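Local coordinates for cell division control protein 4 (Saccharomyces cerevisiae, PDB 3V7D) that serves as the substrate-recognising F-box and WD40 subunit of an SCF ubiquitin ligase, binding phosphorylated targets such as SIC1 for ubiquitination and degradation, at residues Y304-H309 with R335-E340; Y288-I293 with H309-Y314; N412-Y417 with N428-A433. The protein carries 1 engineered substitution. All coordinates share one frame; numbering follows the deposited sequence.

Interaction 1 (Y304-H309 with R335-E340); sequences YILSGH and RIWDLE
Both L306 and W337 carry CG opposite the carbonyl carbon and beside the backbone N (chi1 -51° and -49°), and from facing backbones these settings slide the leucine over the flat of the indole. L306 CB stands 3.5 Å from the centroid of the W337 six-membered ring, only 2° off its normal, while L306 CD1 covers the five-membered half, 3.6 Å from W337 CG. At the indole rim S307 O lies in the ring plane, 3.3 Å from W337 CH2. R335, extended from CG to NE, runs over one face of the H309 imidazole, its CD 3.7 Å from that ring's centroid. The R335 guanidinium then lies across the backbone of G308, where a side chain would collide with NH1. With W337 cut back to alanine, L306 would probably be left over a gap and S327 OG would lose the indole N-H that bonds to it. S327 OG also bonds to H309 NE2, and D331 OD2 takes H309 ND1. The two segments come from the last strand of one propeller blade and the third strand of the next, and the Trp-Ser-His-Asp chain is the structural tetrad characteristic of WD40 repeats.

Interaction 2 (Y288-I293 with H309-Y314); sequences YDNTLI and HTDRIY
The guanidinium of R312 lies flat on the Y288 ring where two successive WD40 blades of the beta-propeller meet. CB of R312 starts the overlap, 3.6 Å from Y288 CD1, and CG follows near the same ring atom. CD reaches over the face, 3.8 Å from the ring centroid, in a CH-pi contact. NE passes above Y288 CG and CZ above CD2; with the chain extended from CG to NE, the guanidinium arrives nearly parallel to the phenol ring, the two planes 5° apart. Its CZ is 3.9 Å from the centroid, a stacked cation-pi pair. NH1 sits 3.6 Å from Y288 CE2, and its other neighbour, Y314 OH, accepts a bond from it in the guanidinium plane, which helps fix the group's rotation.

Y314 approaches from the same side of the Y288 ring as the arginine, its own ring meeting it obliquely with planes at 52°. Y288 OH bonds to a modified side chain of the bound peptide, and Y314 packs on an apolar one, so this corner is part of the peptide-binding surface. Farther from the peptide, L292 and I313 cross at about a right angle, CD1 to CD1 3.9 Å apart. D289 OD1 accepts from T291 N in an Asx turn, and its OD2 bonds to H269 ND1, the histidine-aspartate pair of a WD40 tetrad. Where the strand-linking turn passes H309, a water bridges the two backbones, 2.7 Å from N290 O and 3.2 Å from H309 O.

Interaction 3 (N412-Y417 with N428-A433); sequences NQFNIY and NILKDA
N428 comes up beside F414, its backbone N 4.4 Å from F414 O, and waters link the two backbones at the next residues. At I429 one water accepts from the backbone N and donates to F414 O, 2.9 Å away. The side chain of I429 meets I416 at about a right angle, their CD1 atoms 3.7 Å apart. L430 makes the main apolar contact: its CD1 points into the middle of the F414 ring, 3.4 Å from the centroid and 4° off the normal. F414 presents that face because its CG is anti to the backbone N (chi1 -177°), beside the carbonyl carbon. A second water joins L430 N, 2.9 Å away, to the same F414 O, so this carbonyl is served by two waters.

From L430 the chain folds into a type I turn closed by A433 N to L430 O at 3.0 Å. Within it K431 O shares a water with N412 O, and the D432 carboxylate forms a salt bridge with R114. A433 O, at the end of the turn, is linked through another water to N412 OD1. The segment thus connects strand 424-426 at the edge of one propeller blade to strand 435-442 of the next. F414 is also packed against V407 of strand 405-410, L446 and A448 of strand 445-452, and L461 of strand 455-462.

Interactions 1 and 2 are continuous: their centres are 11 Å apart, they share H309, and L306 N of the first probably bonds to L292 O of the second at 2.7 Å, as neighbouring strands of one blade. H309 therefore serves both: its imidazole belongs to the tetrad of interaction 1, while its backbone meets the 288-293 turn through water. Interaction 2 meets the bound peptide, through Y288 and Y314; interaction 1 joins the same two blades. Interaction 3 belongs to a different blade junction, its centre about 36 Å from that of interaction 1 and 32 Å from that of interaction 2, with nearest atoms about 21 and 19 Å away.

Interaction 1 (Y304-H309 with R335-E340)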
loop_
_atom_site.group_PDB
_atom_site.type_symbol
_atom_site.label_atom_id
_atom_site.label_comp_id
_atom_site.label_asym_id
_atom_site.label_seq_id
_atom_site.Cartn_x
_atom_site.Cartn_y
_atom_site.Cartn_z
ATOM N N TYR B 304 -19.824 6.111 21.007
ATOM C CA TYR B 304 -18.930 6.913 21.827
ATOM C C TYR B 304 -18.960 8.376 21.419
ATOM O O TYR B 304 -19.237 8.711 20.268
ATOM C CB TYR B 304 -17.492 6.405 21.720
ATOM C CG TYR B 304 -17.301 4.952 22.076
ATOM C CD1 TYR B 304 -17.399 4.518 23.394
ATOM C CD2 TYR B 304 -16.999 4.014 21.097
ATOM C CE1 TYR B 304 -17.214 3.186 23.723
ATOM C CE2 TYR B 304 -16.812 2.682 21.415
ATOM C CZ TYR B 304 -16.922 2.273 22.728
ATOM O OH TYR B 304 -16.736 0.948 23.045
ATOM N N ILE B 305 -18.673 9.243 22.379
ATOM C CA ILE B 305 -18.408 10.637 22.087
ATOM C C ILE B 305 -16.961 10.902 22.458
ATOM O O ILE B 305 -16.560 10.706 23.606
ATOM C CB ILE B 305 -19.316 11.578 22.882
ATOM C CG1 ILE B 305 -20.787 11.267 22.593
ATOM C CG2 ILE B 305 -18.993 13.023 22.542
ATOM C CD1 ILE B 305 -21.764 12.127 23.376
ATOM N N LEU B 306 -16.178 11.331 21.477
ATOM C CA LEU B 306 -14.760 11.562 21.684
ATOM C C LEU B 306 -14.505 13.034 21.999
ATOM O O LEU B 306 -14.454 13.880 21.101
ATOM C CB LEU B 306 -13.973 11.112 20.452
ATOM C CG LEU B 306 -14.286 9.686 19.979
ATOM C CD1 LEU B 306 -13.397 9.287 18.806
ATOM C CD2 LEU B 306 -14.158 8.681 21.127
ATOM N N SER B 307 -14.354 13.327 23.285
ATOM C CA SER B 307 -14.183 14.695 23.755
ATOM C C SER B 307 -12.757 14.914 24.226
ATOM O O SER B 307 -12.118 13.992 24.731
ATOM C CB SER B 307 -15.143 14.981 24.914
ATOM O OG SER B 307 -16.466 14.599 24.591
ATOM N N GLY B 308 -12.262 16.138 24.080
ATOM C CA GLY B 308 -10.912 16.454 24.507
ATOM C C GLY B 308 -10.230 17.513 23.663
ATOM O O GLY B 308 -9.442 18.303 24.183
ATOM N N HIS B 309 -10.511 17.527 22.361
ATOM C CA HIS B 309 -9.992 18.582 21.498
ATOM C C HIS B 309 -10.530 19.921 21.995
ATOM O O HIS B 309 -11.643 19.994 22.513
ATOM C CB HIS B 309 -10.379 18.351 20.032
ATOM C CG HIS B 309 -9.497 17.371 19.315
ATOM N ND1 HIS B 309 -8.183 17.645 18.995
ATOM C CD2 HIS B 309 -9.744 16.124 18.845
ATOM C CE1 HIS B 309 -7.659 16.607 18.368
ATOM N NE2 HIS B 309 -8.585 15.671 18.264
ATOM N N ARG B 335 -5.304 13.399 17.498
ATOM C CA ARG B 335 -5.588 12.425 18.546
ATOM C C ARG B 335 -5.874 11.037 17.997
ATOM O O ARG B 335 -6.530 10.883 16.972
ATOM C CB ARG B 335 -6.739 12.894 19.444
ATOM C CG ARG B 335 -6.349 14.028 20.374
ATOM C CD ARG B 335 -7.461 14.378 21.335
ATOM N NE ARG B 335 -6.959 15.181 22.445
ATOM C CZ ARG B 335 -7.393 15.072 23.697
ATOM N NH1 ARG B 335 -8.338 14.192 23.999
ATOM N NH2 ARG B 335 -6.882 15.841 24.648
ATOM N N ILE B 336 -5.367 10.032 18.700
ATOM C CA ILE B 336 -5.613 8.641 18.361
ATOM C C ILE B 336 -6.523 8.055 19.429
ATOM O O ILE B 336 -6.228 8.146 20.618
ATOM C CB ILE B 336 -4.299 7.840 18.330
ATOM C CG1 ILE B 336 -3.261 8.548 17.450
ATOM C CG2 ILE B 336 -4.553 6.413 17.859
ATOM C CD1 ILE B 336 -3.657 8.656 15.994
ATOM N N TRP B 337 -7.631 7.460 19.004
ATOM C CA TRP B 337 -8.616 6.933 19.939
ATOM C C TRP B 337 -8.778 5.423 19.779
ATOM O O TRP B 337 -8.732 4.904 18.666
ATOM C CB TRP B 337 -9.976 7.605 19.719
ATOM C CG TRP B 337 -9.947 9.104 19.645
ATOM C CD1 TRP B 337 -9.603 9.867 18.566
ATOM C CD2 TRP B 337 -10.316 10.022 20.683
ATOM N NE1 TRP B 337 -9.718 11.203 18.873
ATOM C CE2 TRP B 337 -10.156 11.324 20.163
ATOM C CE3 TRP B 337 -10.759 9.869 21.999
ATOM C CZ2 TRP B 337 -10.424 12.467 20.919
ATOM C CZ3 TRP B 337 -11.025 11.005 22.748
ATOM C CH2 TRP B 337 -10.857 12.287 22.206
ATOM N N ASP B 338 -8.984 4.727 20.894
ATOM C CA ASP B 338 -9.243 3.291 20.876
ATOM C C ASP B 338 -10.741 3.056 20.744
ATOM O O ASP B 338 -11.498 3.337 21.672
ATOM C CB ASP B 338 -8.724 2.648 22.168
ATOM C CG ASP B 338 -8.740 1.124 22.126
ATOM O OD1 ASP B 338 -9.533 0.539 21.357
ATOM O OD2 ASP B 338 -7.951 0.507 22.872
ATOM N N LEU B 339 -11.174 2.531 19.602
ATOM C CA LEU B 339 -12.606 2.341 19.368
ATOM C C LEU B 339 -13.149 1.039 19.950
ATOM O O LEU B 339 -14.269 0.627 19.634
ATOM C CB LEU B 339 -12.943 2.436 17.881
ATOM C CG LEU B 339 -12.772 3.812 17.228
ATOM C CD1 LEU B 339 -13.749 3.979 16.064
ATOM C CD2 LEU B 339 -12.929 4.937 18.244
ATOM N N GLU B 340 -12.358 0.392 20.799
ATOM C CA GLU B 340 -12.836 -0.785 21.506
ATOM C C GLU B 340 -13.437 -0.359 22.841
ATOM O O GLU B 340 -14.279 -1.058 23.398
ATOM C CB GLU B 340 -11.709 -1.796 21.726
ATOM C CG GLU B 340 -12.171 -3.246 21.733
ATOM C CD GLU B 340 -11.868 -3.964 20.429
ATOM O OE1 GLU B 340 -10.758 -3.768 19.887
ATOM O OE2 GLU B 340 -12.737 -4.720 19.943
#

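Interaction 2 (Y288-I293 with H309-Y314)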
loop_
_atom_site.group_PDB
_atom_site.type_symbol
_atom_site.label_atom_id
_atom_site.label_comp_id
_atom_site.label_asym_id
_atom_site.label_seq_id
_atom_site.Cartn_x
_atom_site.Cartn_y
_atom_site.Cartn_z
ATOM N N TYR B 288 -17.455 20.789 14.113
ATOM C CA TYR B 288 -16.973 22.083 14.583
ATOM C C TYR B 288 -17.252 22.313 16.071
ATOM O O TYR B 288 -16.833 23.329 16.627
ATOM C CB TYR B 288 -17.581 23.221 13.755
ATOM C CG TYR B 288 -16.902 23.447 12.421
ATOM C CD1 TYR B 288 -15.733 22.775 12.092
ATOM C CD2 TYR B 288 -17.426 24.340 11.494
ATOM C CE1 TYR B 288 -15.105 22.981 10.876
ATOM C CE2 TYR B 288 -16.805 24.555 10.274
ATOM C CZ TYR B 288 -15.644 23.871 9.971
ATOM O OH TYR B 288 -15.018 24.075 8.761
ATOM N N ASP B 289 -17.955 21.381 16.715
ATOM C CA ASP B 289 -18.169 21.459 18.163
ATOM C C ASP B 289 -17.015 20.856 18.969
ATOM O O ASP B 289 -17.151 20.616 20.169
ATOM C CB ASP B 289 -19.504 20.818 18.574
ATOM C CG ASP B 289 -19.552 19.312 18.323
ATOM O OD1 ASP B 289 -18.494 18.681 18.109
ATOM O OD2 ASP B 289 -20.667 18.750 18.356
ATOM N N ASN B 290 -15.899 20.594 18.290
ATOM C CA ASN B 290 -14.678 20.045 18.902
ATOM C C ASN B 290 -14.764 18.579 19.335
ATOM O O ASN B 290 -13.894 18.091 20.056
ATOM C CB ASN B 290 -14.198 20.899 20.087
ATOM C CG ASN B 290 -14.283 22.383 19.812
ATOM O OD1 ASN B 290 -14.493 22.805 18.675
ATOM N ND2 ASN B 290 -14.117 23.188 20.857
ATOM N N THR B 291 -15.804 17.878 18.901
ATOM C CA THR B 291 -15.990 16.488 19.298
ATOM C C THR B 291 -16.158 15.573 18.094
ATOM O O THR B 291 -16.495 16.017 16.994
ATOM C CB THR B 291 -17.238 16.311 20.186
ATOM O OG1 THR B 291 -18.421 16.484 19.392
ATOM C CG2 THR B 291 -17.240 17.315 21.334
ATOM N N LEU B 292 -15.929 14.284 18.311
ATOM C CA LEU B 292 -16.256 13.286 17.309
ATOM C C LEU B 292 -17.251 12.297 17.889
ATOM O O LEU B 292 -17.301 12.095 19.101
ATOM C CB LEU B 292 -15.009 12.540 16.843
ATOM C CG LEU B 292 -13.875 13.389 16.274
ATOM C CD1 LEU B 292 -12.833 13.659 17.349
ATOM C CD2 LEU B 292 -13.263 12.688 15.085
ATOM N N ILE B 293 -18.045 11.683 17.021
ATOM C CA ILE B 293 -18.955 10.639 17.461
ATOM C C ILE B 293 -18.755 9.374 16.637
ATOM O O ILE B 293 -18.627 9.433 15.413
ATOM C CB ILE B 293 -20.433 11.094 17.398
ATOM C CG1 ILE B 293 -20.650 12.321 18.286
ATOM C CG2 ILE B 293 -21.348 9.974 17.847
ATOM C CD1 ILE B 293 -22.097 12.785 18.362
ATOM N N HIS B 309 -10.511 17.527 22.361
ATOM C CA HIS B 309 -9.992 18.582 21.498
ATOM C C HIS B 309 -10.530 19.921 21.995
ATOM O O HIS B 309 -11.643 19.994 22.513
ATOM C CB HIS B 309 -10.379 18.351 20.032
ATOM C CG HIS B 309 -9.497 17.371 19.315
ATOM N ND1 HIS B 309 -8.183 17.645 18.995
ATOM C CD2 HIS B 309 -9.744 16.124 18.845
ATOM C CE1 HIS B 309 -7.659 16.607 18.368
ATOM N NE2 HIS B 309 -8.585 15.671 18.264
ATOM N N THR B 310 -9.730 20.972 21.860
ATOM C CA THR B 310 -10.130 22.286 22.349
ATOM C C THR B 310 -10.574 23.204 21.210
ATOM O O THR B 310 -10.835 24.389 21.421
ATOM C CB THR B 310 -8.997 22.957 23.137
ATOM O OG1 THR B 310 -7.796 22.927 22.356
ATOM C CG2 THR B 310 -8.752 22.222 24.454
ATOM N N ASP B 311 -10.661 22.652 20.005
ATOM C CA ASP B 311 -11.129 23.423 18.857
ATOM C C ASP B 311 -11.687 22.525 17.749
ATOM O O ASP B 311 -11.699 21.300 17.880
ATOM C CB ASP B 311 -10.018 24.329 18.326
ATOM C CG ASP B 311 -10.546 25.657 17.823
ATOM O OD1 ASP B 311 -11.732 25.711 17.440
ATOM O OD2 ASP B 311 -9.785 26.646 17.812
ATOM N N ARG B 312 -12.158 23.151 16.673
ATOM C CA ARG B 312 -12.826 22.465 15.565
ATOM C C ARG B 312 -12.119 21.201 15.073
ATOM O O ARG B 312 -10.896 21.167 14.962
ATOM C CB ARG B 312 -12.970 23.414 14.377
ATOM C CG ARG B 312 -13.831 24.632 14.620
ATOM C CD ARG B 312 -13.844 25.504 13.375
ATOM N NE ARG B 312 -14.949 26.455 13.376
ATOM C CZ ARG B 312 -15.241 27.254 12.356
ATOM N NH1 ARG B 312 -14.511 27.215 11.247
ATOM N NH2 ARG B 312 -16.267 28.091 12.443
ATOM N N ILE B 313 -12.904 20.171 14.775
ATOM C CA ILE B 313 -12.384 18.990 14.110
ATOM C C ILE B 313 -12.541 19.191 12.607
ATOM O O ILE B 313 -13.634 19.492 12.126
ATOM C CB ILE B 313 -13.146 17.715 14.507
ATOM C CG1 ILE B 313 -13.368 17.651 16.021
ATOM C CG2 ILE B 313 -12.410 16.485 13.989
ATOM C CD1 ILE B 313 -12.105 17.477 16.825
ATOM N N TYR B 314 -11.454 19.026 11.866
ATOM C CA TYR B 314 -11.481 19.265 10.429
ATOM C C TYR B 314 -11.379 17.981 9.615
ATOM O O TYR B 314 -11.810 17.930 8.466
ATOM C CB TYR B 314 -10.378 20.244 10.027
ATOM C CG TYR B 314 -10.823 21.685 10.059
ATOM C CD1 TYR B 314 -10.761 22.428 11.230
ATOM C CD2 TYR B 314 -11.326 22.300 8.920
ATOM C CE1 TYR B 314 -11.175 23.747 11.261
ATOM C CE2 TYR B 314 -11.741 23.615 8.940
ATOM C CZ TYR B 314 -11.666 24.336 10.111
ATOM O OH TYR B 314 -12.084 25.649 10.130
HETATM O O HOH W 1 -13.896 17.784 22.785
HETATM O O HOH W 2 -12.555 16.045 20.598
#

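Interaction 3 (N412-Y417 with N428-A433)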
loop_
_atom_site.group_PDB
_atom_site.type_symbol
_atom_site.label_atom_id
_atom_site.label_comp_id
_atom_site.label_asym_id
_atom_site.label_seq_id
_atom_site.Cartn_x
_atom_site.Cartn_y
_atom_site.Cartn_z
ATOM N N ASN B 412 1.310 27.920 -5.444
ATOM C CA ASN B 412 2.542 27.933 -6.234
ATOM C C ASN B 412 3.447 26.712 -6.078
ATOM O O ASN B 412 4.558 26.691 -6.614
ATOM C CB ASN B 412 3.347 29.210 -5.974
ATOM C CG ASN B 412 2.618 30.457 -6.424
ATOM O OD1 ASN B 412 1.986 30.476 -7.481
ATOM N ND2 ASN B 412 2.695 31.509 -5.617
ATOM N N GLN B 413 2.981 25.693 -5.362
ATOM C CA GLN B 413 3.825 24.521 -5.117
ATOM C C GLN B 413 3.145 23.177 -5.362
ATOM O O GLN B 413 2.016 22.939 -4.933
ATOM C CB GLN B 413 4.401 24.547 -3.700
ATOM C CG GLN B 413 5.388 25.672 -3.448
ATOM C CD GLN B 413 6.509 25.251 -2.518
ATOM O OE1 GLN B 413 6.596 24.090 -2.113
ATOM N NE2 GLN B 413 7.382 26.189 -2.186
ATOM N N PHE B 414 3.866 22.299 -6.044
ATOM C CA PHE B 414 3.411 20.945 -6.308
ATOM C C PHE B 414 4.644 20.058 -6.195
ATOM O O PHE B 414 5.539 20.118 -7.040
ATOM C CB PHE B 414 2.793 20.869 -7.705
ATOM C CG PHE B 414 2.230 19.517 -8.058
ATOM C CD1 PHE B 414 0.985 19.125 -7.593
ATOM C CD2 PHE B 414 2.934 18.653 -8.885
ATOM C CE1 PHE B 414 0.458 17.887 -7.927
ATOM C CE2 PHE B 414 2.416 17.411 -9.224
ATOM C CZ PHE B 414 1.174 17.029 -8.745
ATOM N N ASN B 415 4.700 19.260 -5.132
ATOM C CA ASN B 415 5.896 18.483 -4.811
ATOM C C ASN B 415 5.678 16.968 -4.795
ATOM O O ASN B 415 4.651 16.478 -4.332
ATOM C CB ASN B 415 6.463 18.925 -3.461
ATOM C CG ASN B 415 6.839 20.394 -3.439
ATOM O OD1 ASN B 415 7.534 20.880 -4.329
ATOM N ND2 ASN B 415 6.369 21.112 -2.426
ATOM N N ILE B 416 6.669 16.238 -5.294
ATOM C CA ILE B 416 6.652 14.784 -5.269
ATOM C C ILE B 416 7.845 14.308 -4.445
ATOM O O ILE B 416 8.997 14.614 -4.775
ATOM C CB ILE B 416 6.721 14.204 -6.701
ATOM C CG1 ILE B 416 5.554 14.727 -7.542
ATOM C CG2 ILE B 416 6.719 12.676 -6.676
ATOM C CD1 ILE B 416 5.557 14.234 -8.974
ATOM N N TYR B 417 7.572 13.581 -3.362
ATOM C CA TYR B 417 8.640 13.105 -2.479
ATOM C C TYR B 417 8.825 11.585 -2.507
ATOM O O TYR B 417 7.857 10.826 -2.478
ATOM C CB TYR B 417 8.381 13.523 -1.030
ATOM C CG TYR B 417 8.175 15.002 -0.792
ATOM C CD1 TYR B 417 6.905 15.569 -0.869
ATOM C CD2 TYR B 417 9.242 15.825 -0.455
ATOM C CE1 TYR B 417 6.709 16.919 -0.634
ATOM C CE2 TYR B 417 9.056 17.177 -0.221
ATOM C CZ TYR B 417 7.790 17.719 -0.310
ATOM O OH TYR B 417 7.609 19.065 -0.072
ATOM N N ASN B 428 8.818 20.958 -9.777
ATOM C CA ASN B 428 8.408 21.873 -10.845
ATOM C C ASN B 428 7.503 21.323 -11.949
ATOM O O ASN B 428 7.249 22.010 -12.939
ATOM C CB ASN B 428 9.638 22.536 -11.469
ATOM C CG ASN B 428 10.341 23.463 -10.502
ATOM O OD1 ASN B 428 9.779 24.475 -10.081
ATOM N ND2 ASN B 428 11.568 23.119 -10.134
ATOM N N ILE B 429 7.018 20.098 -11.785
ATOM C CA ILE B 429 6.196 19.469 -12.818
ATOM C C ILE B 429 4.959 20.298 -13.176
ATOM O O ILE B 429 4.612 20.434 -14.352
ATOM C CB ILE B 429 5.798 18.026 -12.433
ATOM C CG1 ILE B 429 7.054 17.159 -12.319
ATOM C CG2 ILE B 429 4.879 17.441 -13.480
ATOM C CD1 ILE B 429 6.782 15.702 -12.110
ATOM N N LEU B 430 4.310 20.865 -12.163
ATOM C CA LEU B 430 3.155 21.734 -12.380
ATOM C C LEU B 430 3.485 23.164 -11.959
ATOM O O LEU B 430 2.703 23.828 -11.277
ATOM C CB LEU B 430 1.934 21.214 -11.616
ATOM C CG LEU B 430 1.427 19.838 -12.052
ATOM C CD1 LEU B 430 0.198 19.427 -11.244
ATOM C CD2 LEU B 430 1.121 19.831 -13.545
ATOM N N LYS B 431 4.661 23.622 -12.377
ATOM C CA LYS B 431 5.183 24.935 -12.010
ATOM C C LYS B 431 4.224 26.081 -12.349
ATOM O O LYS B 431 4.121 27.049 -11.598
ATOM C CB LYS B 431 6.539 25.160 -12.690
ATOM C CG LYS B 431 7.236 26.473 -12.343
ATOM C CD LYS B 431 8.611 26.534 -12.997
ATOM C CE LYS B 431 9.236 27.919 -12.895
ATOM N NZ LYS B 431 9.419 28.343 -11.477
ATOM N N ASP B 432 3.513 25.966 -13.469
ATOM C CA ASP B 432 2.645 27.052 -13.926
ATOM C C ASP B 432 1.329 27.150 -13.149
ATOM O O ASP B 432 0.579 28.113 -13.309
ATOM C CB ASP B 432 2.387 26.957 -15.439
ATOM C CG ASP B 432 1.588 25.722 -15.823
ATOM O OD1 ASP B 432 1.572 24.748 -15.040
ATOM O OD2 ASP B 432 0.982 25.725 -16.915
ATOM N N ALA B 433 1.058 26.158 -12.306
ATOM C CA ALA B 433 -0.140 26.190 -11.471
ATOM C C ALA B 433 -0.010 27.256 -10.379
ATOM O O ALA B 433 1.076 27.464 -9.840
ATOM C CB ALA B 433 -0.397 24.818 -10.857
HETATM O O HOH W 3 4.914 27.744 -9.139
HETATM O O HOH W 4 2.501 29.801 -10.321
HETATM O O HOH W 5 6.606 18.434 -9.086
HETATM O O HOH W 6 5.432 21.643 -9.626
#